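Local coordinates for DUF4442 domain-containing protein (Pseudomonas aeruginosa, PDB 1YOC) that is of unknown function but belongs to the HotDog clan and resembles PaaI-type thioesterases, so it may act on acyl thioesters, at residues 42-50 with 102-112. Residues are numbered along the deposited sequence; the frame is centred on the assembly and turned at random.
Sequences GYAEVTFPK and TGDVRAVADGS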
loop_
_atom_site.group_PDB
_atom_site.type_symbol
_atom_site.label_atom_id
_atom_site.label_comp_id
_atom_site.label_asym_id
_atom_site.label_seq_id
_atom_site.Cartn_x
_atom_site.Cartn_y
_atom_site.Cartn_z
ATOM N N GLY B 42 14.680 5.598 -16.803
ATOM C CA GLY B 42 14.684 4.165 -17.060
ATOM C C GLY B 42 15.071 3.215 -15.925
ATOM O O GLY B 42 15.008 1.992 -16.114
ATOM N N TYR B 43 15.473 3.722 -14.760
ATOM C CA TYR B 43 15.852 2.795 -13.666
ATOM C C TYR B 43 15.772 3.393 -12.259
ATOM O O TYR B 43 16.264 4.488 -12.032
ATOM C CB TYR B 43 17.309 2.304 -13.886
ATOM C CG TYR B 43 17.743 1.246 -12.881
ATOM C CD1 TYR B 43 17.374 -0.090 -13.055
ATOM C CD2 TYR B 43 18.456 1.595 -11.714
ATOM C CE1 TYR B 43 17.703 -1.075 -12.085
ATOM C CE2 TYR B 43 18.784 0.612 -10.714
ATOM C CZ TYR B 43 18.395 -0.713 -10.924
ATOM O OH TYR B 43 18.682 -1.675 -9.970
ATOM N N ALA B 44 15.154 2.697 -11.308
ATOM C CA ALA B 44 15.148 3.202 -9.934
ATOM C C ALA B 44 15.330 2.021 -9.000
ATOM O O ALA B 44 14.816 0.905 -9.239
ATOM C CB ALA B 44 13.838 3.928 -9.604
ATOM N N GLU B 45 16.093 2.257 -7.948
ATOM C CA GLU B 45 16.317 1.230 -6.955
ATOM C C GLU B 45 16.290 1.885 -5.590
ATOM O O GLU B 45 17.016 2.859 -5.335
ATOM C CB GLU B 45 17.662 0.525 -7.205
ATOM C CG GLU B 45 17.960 -0.614 -6.233
ATOM C CD GLU B 45 19.322 -1.272 -6.535
ATOM O OE1 GLU B 45 19.803 -1.181 -7.686
ATOM O OE2 GLU B 45 19.908 -1.892 -5.629
ATOM N N VAL B 46 15.424 1.357 -4.729
ATOM C CA VAL B 46 15.259 1.915 -3.379
ATOM C C VAL B 46 15.430 0.823 -2.331
ATOM O O VAL B 46 15.234 -0.386 -2.600
ATOM C CB VAL B 46 13.823 2.544 -3.157
ATOM C CG1 VAL B 46 13.489 3.579 -4.246
ATOM C CG2 VAL B 46 12.809 1.489 -3.145
ATOM N N THR B 47 15.801 1.237 -1.132
ATOM C CA THR B 47 15.934 0.263 -0.055
ATOM C C THR B 47 15.199 0.836 1.155
ATOM O O THR B 47 14.997 2.033 1.219
ATOM C CB THR B 47 17.418 0.075 0.387
ATOM O OG1 THR B 47 17.965 1.350 0.782
ATOM C CG2 THR B 47 18.274 -0.479 -0.760
ATOM N N PHE B 48 14.722 -0.016 2.065
ATOM C CA PHE B 48 14.189 0.520 3.315
ATOM C C PHE B 48 14.488 -0.542 4.392
ATOM O O PHE B 48 14.521 -1.754 4.119
ATOM C CB PHE B 48 12.700 0.946 3.246
ATOM C CG PHE B 48 11.708 -0.193 3.166
ATOM C CD1 PHE B 48 11.165 -0.737 4.322
ATOM C CD2 PHE B 48 11.247 -0.638 1.909
ATOM C CE1 PHE B 48 10.126 -1.729 4.248
ATOM C CE2 PHE B 48 10.230 -1.608 1.805
ATOM C CZ PHE B 48 9.665 -2.151 2.958
ATOM N N PRO B 49 14.724 -0.100 5.630
ATOM C CA PRO B 49 15.041 -1.087 6.672
ATOM C C PRO B 49 13.897 -1.799 7.369
ATOM O O PRO B 49 12.813 -1.249 7.573
ATOM C CB PRO B 49 15.855 -0.270 7.675
ATOM C CG PRO B 49 15.098 1.068 7.657
ATOM C CD PRO B 49 14.833 1.278 6.127
ATOM N N LYS B 50 14.161 -3.033 7.768
ATOM C CA LYS B 50 13.178 -3.751 8.558
ATOM C C LYS B 50 13.274 -3.118 9.962
ATOM O O LYS B 50 14.385 -2.913 10.499
ATOM C CB LYS B 50 13.550 -5.237 8.646
ATOM C CG LYS B 50 12.669 -6.026 9.641
ATOM C CD LYS B 50 12.738 -7.531 9.352
ATOM C CE LYS B 50 11.906 -8.344 10.334
ATOM N NZ LYS B 50 12.657 -8.720 11.554
ATOM N N THR B 102 11.637 -10.992 5.484
ATOM C CA THR B 102 12.217 -11.070 6.838
ATOM C C THR B 102 13.448 -10.236 7.148
ATOM O O THR B 102 14.182 -10.520 8.108
ATOM C CB THR B 102 12.544 -12.538 7.125
ATOM O OG1 THR B 102 13.612 -12.938 6.265
ATOM C CG2 THR B 102 11.302 -13.419 6.862
ATOM N N GLY B 103 13.696 -9.210 6.347
ATOM C CA GLY B 103 14.856 -8.361 6.594
ATOM C C GLY B 103 14.753 -7.094 5.764
ATOM O O GLY B 103 13.665 -6.798 5.251
ATOM N N ASP B 104 15.847 -6.341 5.652
ATOM C CA ASP B 104 15.839 -5.109 4.870
ATOM C C ASP B 104 15.478 -5.409 3.427
ATOM O O ASP B 104 15.902 -6.408 2.868
ATOM C CB ASP B 104 17.198 -4.392 4.927
ATOM C CG ASP B 104 17.618 -4.038 6.361
ATOM O OD1 ASP B 104 16.763 -3.847 7.271
ATOM O OD2 ASP B 104 18.836 -3.946 6.579
ATOM N N VAL B 105 14.695 -4.511 2.858
ATOM C CA VAL B 105 14.174 -4.638 1.503
ATOM C C VAL B 105 14.849 -3.767 0.449
ATOM O O VAL B 105 15.257 -2.632 0.731
ATOM C CB VAL B 105 12.644 -4.285 1.527
ATOM C CG1 VAL B 105 12.036 -4.515 0.167
ATOM C CG2 VAL B 105 11.924 -5.194 2.548
ATOM N N ARG B 106 14.990 -4.325 -0.753
ATOM C CA ARG B 106 15.554 -3.611 -1.906
ATOM C C ARG B 106 14.476 -3.745 -3.008
ATOM O O ARG B 106 14.055 -4.852 -3.330
ATOM C CB ARG B 106 16.858 -4.299 -2.360
ATOM C CG ARG B 106 17.649 -3.624 -3.518
ATOM C CD ARG B 106 19.020 -4.396 -3.788
ATOM N NE ARG B 106 18.922 -5.398 -4.881
ATOM C CZ ARG B 106 18.895 -6.725 -4.703
ATOM N NH1 ARG B 106 18.957 -7.238 -3.478
ATOM N NH2 ARG B 106 18.807 -7.554 -5.744
ATOM N N ALA B 107 14.012 -2.629 -3.562
ATOM C CA ALA B 107 13.001 -2.704 -4.604
ATOM C C ALA B 107 13.591 -2.148 -5.877
ATOM O O ALA B 107 14.176 -1.069 -5.877
ATOM C CB ALA B 107 11.735 -1.901 -4.173
ATOM N N VAL B 108 13.411 -2.878 -6.977
ATOM C CA VAL B 108 13.972 -2.480 -8.250
ATOM C C VAL B 108 12.890 -2.253 -9.286
ATOM O O VAL B 108 12.023 -3.111 -9.493
ATOM C CB VAL B 108 14.943 -3.590 -8.765
ATOM C CG1 VAL B 108 15.462 -3.218 -10.162
ATOM C CG2 VAL B 108 16.108 -3.815 -7.753
ATOM N N ALA B 109 12.938 -1.089 -9.940
ATOM C CA ALA B 109 11.978 -0.762 -10.988
ATOM C C ALA B 109 12.813 -0.649 -12.262
ATOM O O ALA B 109 13.545 0.331 -12.472
ATOM C CB ALA B 109 11.229 0.621 -10.653
ATOM N N ASP B 110 12.732 -1.681 -13.100
ATOM C CA ASP B 110 13.508 -1.724 -14.362
ATOM C C ASP B 110 12.669 -1.125 -15.482
ATOM O O ASP B 110 11.720 -1.766 -15.938
ATOM C CB ASP B 110 13.817 -3.208 -14.648
ATOM C CG ASP B 110 14.541 -3.435 -15.975
ATOM O OD1 ASP B 110 14.748 -2.471 -16.738
ATOM O OD2 ASP B 110 14.916 -4.601 -16.216
ATOM N N GLY B 111 13.007 0.091 -15.925
ATOM C CA GLY B 111 12.244 0.756 -16.976
ATOM C C GLY B 111 12.909 0.666 -18.346
ATOM O O GLY B 111 12.547 1.418 -19.242
ATOM N N SER B 112 13.872 -0.249 -18.507
ATOM C CA SER B 112 14.586 -0.364 -19.778
ATOM C C SER B 112 13.744 -0.774 -20.991
ATOM O O SER B 112 14.144 -0.484 -22.120
ATOM C CB SER B 112 15.794 -1.338 -19.652
ATOM O OG SER B 112 15.354 -2.668 -19.474
HETATM O O HOH W 1 17.066 -3.193 9.769
#
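Gly42 O takes the N-H of Gly111 at 2.8 Å, from above its carbonyl plane, a bent bond (135° at the hydrogen) before antiparallel strands 43-48 and 105-110 pair. The Tyr43 ring slants across Val108, its CE1 3.6 Å from Val108 CG1. Tyr43 OH donates to Glu45 OE1 at 2.6 Å, from above the carboxylate plane, and so helps to hold it. Ala44 and Ala109 form a hydrogen-bonded pair. Glu45 is extended, with CG anti to the backbone N (chi1 -178°), and its OE2 lies at the edge of the Arg106 guanidinium. This salt bridge is long, 3.7 Å from OE2 to Arg106 NE. Val46 and Ala107 form the next hydrogen-bonded pair. Phe48 pairs with Val105 on the buried face, which packs against helix 63-81. Phe48 CG sits between the backbone N and the carbonyl carbon (chi1 72°), bringing one ring face against Val105 CB in a CH-pi contact. Past Pro49, the Lys50 N-H meets Asp104 OD1 on its anti side at 2.8 Å. A water links the same oxygen to Lys50 O. Backbone bonds and an apolar face thus hold this strand pair, consistent with a hotdog fold; the Glu45 bridge probably adds little, since Arg106 pairs with Asp132.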